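Local coordinates for amino acid ABC transporter, binding protein (Thermus thermophilus, PDB 3VV5) that binds the lysine analogue L-thialysine as the solute-binding protein of an amino acid ABC transporter, taking part in its uptake, at residues N117-T122 with E215-A220; G141-V146 with E164-Q169. All coordinates share one frame; numbering follows the deposited sequence.

Contact 1 of 2, residues N117-T122 with E215-A220. With SLZ (L-thialysine), chain C.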
loop_
_atom_site.group_PDB
_atom_site.type_symbol
_atom_site.label_atom_id
_atom_site.label_comp_id
_atom_site.label_asym_id
_atom_site.label_seq_id
_atom_site.Cartn_x
_atom_site.Cartn_y
_atom_site.Cartn_z
ATOM N N ASN A 117 5.689 -13.617 -0.826
ATOM C CA ASN A 117 6.924 -12.885 -0.519
ATOM C C ASN A 117 6.707 -11.368 -0.788
ATOM O O ASN A 117 5.974 -11.003 -1.728
ATOM C CB ASN A 117 8.059 -13.405 -1.406
ATOM C CG ASN A 117 8.502 -14.808 -1.030
ATOM O OD1 ASN A 117 8.490 -15.184 0.151
ATOM N ND2 ASN A 117 8.881 -15.602 -2.039
ATOM N N PRO A 118 7.347 -10.476 0.008
ATOM C CA PRO A 118 7.037 -9.046 -0.147
ATOM C C PRO A 118 7.501 -8.460 -1.490
ATOM O O PRO A 118 8.549 -8.844 -1.994
ATOM C CB PRO A 118 7.806 -8.396 1.012
ATOM C CG PRO A 118 8.931 -9.362 1.314
ATOM C CD PRO A 118 8.335 -10.721 1.076
ATOM N N HIS A 119 6.713 -7.559 -2.070
ATOM C CA HIS A 119 7.118 -6.892 -3.310
ATOM C C HIS A 119 7.766 -5.528 -3.073
ATOM O O HIS A 119 8.246 -4.904 -4.023
ATOM C CB HIS A 119 5.971 -6.803 -4.333
ATOM C CG HIS A 119 4.778 -6.024 -3.865
ATOM N ND1 HIS A 119 3.840 -6.547 -2.996
ATOM C CD2 HIS A 119 4.346 -4.777 -4.179
ATOM C CE1 HIS A 119 2.891 -5.656 -2.789
ATOM N NE2 HIS A 119 3.161 -4.580 -3.509
ATOM N N TYR A 120 7.782 -5.068 -1.815
ATOM C CA TYR A 120 8.624 -3.927 -1.413
ATOM C C TYR A 120 8.727 -3.787 0.104
ATOM O O TYR A 120 8.007 -4.440 0.858
ATOM C CB TYR A 120 8.221 -2.584 -2.064
ATOM C CG TYR A 120 6.937 -1.897 -1.581
ATOM C CD1 TYR A 120 6.981 -0.931 -0.568
ATOM C CD2 TYR A 120 5.707 -2.147 -2.199
ATOM C CE1 TYR A 120 5.840 -0.268 -0.140
ATOM C CE2 TYR A 120 4.536 -1.476 -1.782
ATOM C CZ TYR A 120 4.619 -0.542 -0.741
ATOM O OH TYR A 120 3.501 0.139 -0.313
ATOM N N CYS A 121 9.662 -2.952 0.520
ATOM C CA CYS A 121 9.891 -2.682 1.929
ATOM C C CYS A 121 9.809 -1.194 2.146
ATOM O O CYS A 121 10.157 -0.395 1.257
ATOM C CB CYS A 121 11.238 -3.234 2.384
ATOM S SG CYS A 121 11.111 -4.861 3.195
ATOM N N THR A 122 9.334 -0.819 3.330
ATOM C CA THR A 122 8.990 0.563 3.587
ATOM C C THR A 122 8.837 0.791 5.087
ATOM O O THR A 122 9.171 -0.061 5.906
ATOM C CB THR A 122 7.669 0.941 2.828
ATOM O OG1 THR A 122 7.448 2.354 2.872
ATOM C CG2 THR A 122 6.447 0.225 3.410
ATOM N N GLU A 215 8.016 -2.005 7.683
ATOM C CA GLU A 215 7.172 -3.117 7.276
ATOM C C GLU A 215 7.554 -3.680 5.917
ATOM O O GLU A 215 8.110 -2.984 5.072
ATOM C CB GLU A 215 5.677 -2.747 7.311
ATOM C CG GLU A 215 5.245 -1.638 6.366
ATOM C CD GLU A 215 3.771 -1.247 6.572
ATOM O OE1 GLU A 215 3.120 -1.839 7.454
ATOM O OE2 GLU A 215 3.270 -0.356 5.855
ATOM N N ARG A 216 7.258 -4.957 5.757
ATOM C CA ARG A 216 7.336 -5.679 4.489
ATOM C C ARG A 216 5.926 -5.683 3.889
ATOM O O ARG A 216 4.966 -6.040 4.569
ATOM C CB ARG A 216 7.829 -7.115 4.739
ATOM C CG ARG A 216 9.245 -7.221 5.321
ATOM C CD ARG A 216 9.665 -8.690 5.611
ATOM N NE ARG A 216 8.717 -9.397 6.488
ATOM C CZ ARG A 216 8.020 -10.491 6.155
ATOM N NH1 ARG A 216 7.182 -11.041 7.032
ATOM N NH2 ARG A 216 8.156 -11.050 4.959
ATOM N N VAL A 217 5.810 -5.268 2.632
ATOM C CA VAL A 217 4.526 -5.103 1.957
ATOM C C VAL A 217 4.410 -6.192 0.908
ATOM O O VAL A 217 5.379 -6.459 0.193
ATOM C CB VAL A 217 4.398 -3.708 1.287
ATOM C CG1 VAL A 217 3.132 -3.644 0.436
ATOM C CG2 VAL A 217 4.365 -2.608 2.356
ATOM N N ALA A 218 3.241 -6.818 0.831
ATOM C CA ALA A 218 3.055 -8.005 -0.014
ATOM C C ALA A 218 1.686 -8.057 -0.660
ATOM O O ALA A 218 0.751 -7.369 -0.227
ATOM C CB ALA A 218 3.271 -9.288 0.793
ATOM N N MET A 219 1.595 -8.912 -1.683
ATOM C CA MET A 219 0.354 -9.244 -2.364
ATOM C C MET A 219 -0.331 -10.285 -1.512
ATOM O O MET A 219 0.322 -10.941 -0.710
ATOM C CB MET A 219 0.632 -9.863 -3.739
ATOM C CG MET A 219 1.109 -8.885 -4.794
ATOM S SD MET A 219 1.683 -9.781 -6.249
ATOM C CE MET A 219 3.328 -10.272 -5.704
ATOM N N ALA A 220 -1.642 -10.416 -1.670
ATOM C CA ALA A 220 -2.411 -11.351 -0.857
ATOM C C ALA A 220 -3.333 -12.153 -1.735
ATOM O O ALA A 220 -3.844 -11.677 -2.751
ATOM C CB ALA A 220 -3.230 -10.614 0.243
HETATM N N SLZ C . 0.887 0.228 4.344
HETATM C CA SLZ C . -0.546 0.452 4.640
HETATM C CB SLZ C . -1.395 0.353 3.343
HETATM S SG SLZ C . -2.081 1.868 2.584
HETATM C CD SLZ C . -2.872 1.033 1.162
HETATM C CE SLZ C . -3.758 1.880 0.244
HETATM N NZ SLZ C . -3.748 1.274 -1.098
HETATM C C SLZ C . -0.957 -0.723 5.522
HETATM O O SLZ C . -1.923 -0.569 6.286
HETATM O OXT SLZ C . -0.285 -1.774 5.411
#
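A classic beta bulge sets H119 and Y120 together opposite V217 in the antiparallel pairing of strands 120-129 and 206-222. The carbonyl oxygen of V217 takes both amides of the bulge: H119 N at 2.8 Å, lying in the carbonyl plane, and Y120 N through a weak bond of 3.4 Å. V217 N is satisfied in return by Y120 O. Beyond the non-hydrogen-bonded pair C121 and R216, T122 and E215 exchange two more backbone bonds, T122 N to E215 O at 3.0 Å and E215 N to T122 O at 2.9 Å, the second with its donor 38° out of the carbonyl plane. Y120 lays one ring face over V217, whose CB stands 3.8 Å from the ring centroid in a CH-pi contact, while the tyrosine hydroxyl is hydrogen-bonded to S102 OG. An alanine in place of Y120 would probably leave the V217 methyl groups without their aromatic cover and S102 OG without this partner. The H119 ring meets the backbone of A218 and M219 edge-on, and its NE2 bonds to E62. On the face that C121 and R216 share, C121 SG, disulfide-linked to C259, lies against R216 CG. T122 gives its hydroxyl to a bond with D189 and turns CG2 to E215 CG. With CG between the backbone N and carbonyl carbon (chi1 63°) and the chain extended beyond it, E215 reaches the pocket, where T151 OG1 bonds OE1 and the amino nitrogen N of L-thialysine donates to OE2 at 2.9 Å.

Contact 2 of 2, residues G141-V146 with E164-Q169; sequences GKVVGV and EVRTYQ
V146 meets V165 in a tightly packed part of this parallel strand pair, CG2 of V146 lying 3.6 Å from CG1 of V165. The chi1 of V146, -70°, holds CG2 between the backbone N and the carbonyl carbon, on the side of V165. V144 lies on the same face, and helix 151-158 packs there through M153 and A156, though T167 leaves the edge of this face open to solvent. The backbones are joined by a ladder in which V144 N bonds E164 O, R166 N bonds V144 O at 2.8 Å, V146 N bonds R166 O, and Y168 N closes on V146 O. At the beginning the ladder slackens, E164 N reaching K142 O only weakly at 3.5 Å. Across the sheet E164 is exposed and R166 partly so. V143 CG1 sits over one face of the R166 guanidinium, 4.1 Å above its plane, while R166 NE forms a salt bridge with E164 OE1 at 2.8 Å, its hydrogen bond bent and weak. Y168 over buried G145 is a second close-packed spot: the missing side chain makes room for the ring, CE1 lying 3.8 Å from G145 CA, and the Y168 hydroxyl is hydrogen-bonded to D177. Two parallel strands in register, with helix 151-158 connecting them over the face of V146 and V165, make a beta-alpha-beta unit.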
loop_
_atom_site.group_PDB
_atom_site.type_symbol
_atom_site.label_atom_id
_atom_site.label_comp_id
_atom_site.label_asym_id
_atom_site.label_seq_id
_atom_site.Cartn_x
_atom_site.Cartn_y
_atom_site.Cartn_z
ATOM N N GLY A 141 -0.619 14.818 23.569
ATOM C CA GLY A 141 -1.510 15.997 23.556
ATOM C C GLY A 141 -1.845 16.479 22.153
ATOM O O GLY A 141 -2.446 17.549 21.972
ATOM N N LYS A 142 -1.484 15.675 21.153
ATOM C CA LYS A 142 -1.636 16.092 19.756
ATOM C C LYS A 142 -2.752 15.331 19.058
ATOM O O LYS A 142 -3.189 14.266 19.516
ATOM C CB LYS A 142 -0.303 15.967 18.998
ATOM C CG LYS A 142 0.844 16.730 19.658
ATOM C CD LYS A 142 0.674 18.232 19.501
ATOM C CE LYS A 142 1.685 18.998 20.329
ATOM N NZ LYS A 142 1.634 20.447 19.924
ATOM N N VAL A 143 -3.223 15.893 17.954
ATOM C CA VAL A 143 -4.273 15.256 17.154
ATOM C C VAL A 143 -3.585 14.617 15.941
ATOM O O VAL A 143 -2.913 15.301 15.177
ATOM C CB VAL A 143 -5.333 16.282 16.699
ATOM C CG1 VAL A 143 -6.447 15.600 15.899
ATOM C CG2 VAL A 143 -5.923 17.027 17.923
ATOM N N VAL A 144 -3.759 13.309 15.779
ATOM C CA VAL A 144 -3.091 12.582 14.706
ATOM C C VAL A 144 -4.105 12.049 13.683
ATOM O O VAL A 144 -5.133 11.481 14.060
ATOM C CB VAL A 144 -2.162 11.453 15.293
ATOM C CG1 VAL A 144 -1.506 10.612 14.198
ATOM C CG2 VAL A 144 -1.081 12.062 16.157
ATOM N N GLY A 145 -3.817 12.253 12.393
ATOM C CA GLY A 145 -4.670 11.749 11.302
ATOM C C GLY A 145 -4.078 10.511 10.627
ATOM O O GLY A 145 -2.903 10.523 10.240
ATOM N N VAL A 146 -4.896 9.462 10.489
ATOM C CA VAL A 146 -4.524 8.198 9.787
ATOM C C VAL A 146 -5.665 7.635 8.943
ATOM O O VAL A 146 -6.852 7.807 9.268
ATOM C CB VAL A 146 -4.139 7.084 10.783
ATOM C CG1 VAL A 146 -2.835 7.399 11.453
ATOM C CG2 VAL A 146 -5.235 6.919 11.820
ATOM N N GLU A 164 -6.131 12.604 20.290
ATOM C CA GLU A 164 -7.162 12.058 19.428
ATOM C C GLU A 164 -6.560 11.512 18.140
ATOM O O GLU A 164 -5.639 12.103 17.571
ATOM C CB GLU A 164 -8.209 13.122 19.114
ATOM C CG GLU A 164 -9.613 12.565 18.978
ATOM C CD GLU A 164 -10.545 13.537 18.306
ATOM O OE1 GLU A 164 -10.344 13.804 17.097
ATOM O OE2 GLU A 164 -11.476 14.030 18.986
ATOM N N VAL A 165 -7.091 10.372 17.718
ATOM C CA VAL A 165 -6.720 9.740 16.456
ATOM C C VAL A 165 -7.900 9.849 15.491
ATOM O O VAL A 165 -8.877 9.102 15.599
ATOM C CB VAL A 165 -6.287 8.261 16.639
ATOM C CG1 VAL A 165 -5.777 7.675 15.309
ATOM C CG2 VAL A 165 -5.228 8.117 17.727
ATOM N N ARG A 166 -7.806 10.802 14.565
ATOM C CA ARG A 166 -8.817 11.013 13.537
ATOM C C ARG A 166 -8.599 10.011 12.411
ATOM O O ARG A 166 -7.479 9.877 11.915
ATOM C CB ARG A 166 -8.701 12.415 12.952
ATOM C CG ARG A 166 -8.940 13.558 13.930
ATOM C CD ARG A 166 -10.295 14.223 13.684
ATOM N NE ARG A 166 -10.546 15.263 14.682
ATOM C CZ ARG A 166 -10.200 16.545 14.552
ATOM N NH1 ARG A 166 -9.598 16.980 13.450
ATOM N NH2 ARG A 166 -10.467 17.398 15.530
ATOM N N THR A 167 -9.663 9.334 12.000
ATOM C CA THR A 167 -9.555 8.297 10.975
ATOM C C THR A 167 -10.156 8.765 9.644
ATOM O O THR A 167 -11.156 9.492 9.621
ATOM C CB THR A 167 -10.189 6.965 11.432
ATOM O OG1 THR A 167 -11.552 7.193 11.810
ATOM C CG2 THR A 167 -9.433 6.380 12.631
ATOM N N TYR A 168 -9.537 8.366 8.537
ATOM C CA TYR A 168 -9.953 8.834 7.208
ATOM C C TYR A 168 -10.173 7.642 6.296
ATOM O O TYR A 168 -9.476 6.635 6.416
ATOM C CB TYR A 168 -8.904 9.799 6.608
ATOM C CG TYR A 168 -8.743 11.077 7.416
ATOM C CD1 TYR A 168 -7.993 11.098 8.597
ATOM C CD2 TYR A 168 -9.372 12.252 7.020
ATOM C CE1 TYR A 168 -7.880 12.260 9.356
ATOM C CE2 TYR A 168 -9.259 13.426 7.769
ATOM C CZ TYR A 168 -8.519 13.419 8.937
ATOM O OH TYR A 168 -8.418 14.578 9.670
ATOM N N GLN A 169 -11.143 7.747 5.391
ATOM C CA GLN A 169 -11.366 6.680 4.419
ATOM C C GLN A 169 -10.189 6.584 3.457
ATOM O O GLN A 169 -9.760 5.493 3.105
ATOM C CB GLN A 169 -12.655 6.905 3.631
ATOM C CG GLN A 169 -12.964 5.746 2.669
ATOM C CD GLN A 169 -14.428 5.630 2.314
ATOM O OE1 GLN A 169 -15.170 6.615 2.347
ATOM N NE2 GLN A 169 -14.854 4.419 1.959
#

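Contacts 1 and 2 belong to one mixed sheet but do not touch: their centres are 25 Å apart and their nearest atoms about 11 Å. Strand 185-189 bridges them, pairing antiparallel with 120-129 and parallel with 143-147. Contact 1 is central, about 9 Å from the centre of the chain, whereas contact 2 lies about 19 Å out. Both relate to the L-thialysine pocket, though unequally. Contact 1 supplies E215 directly; contact 2 reaches the pocket indirectly, through the hydrogen bond of Q169 O to the pocket residue Q147 and through V146, whose side chain, about 9 Å from the ligand, touches the pocket residue Y152 on the helix between its two strands.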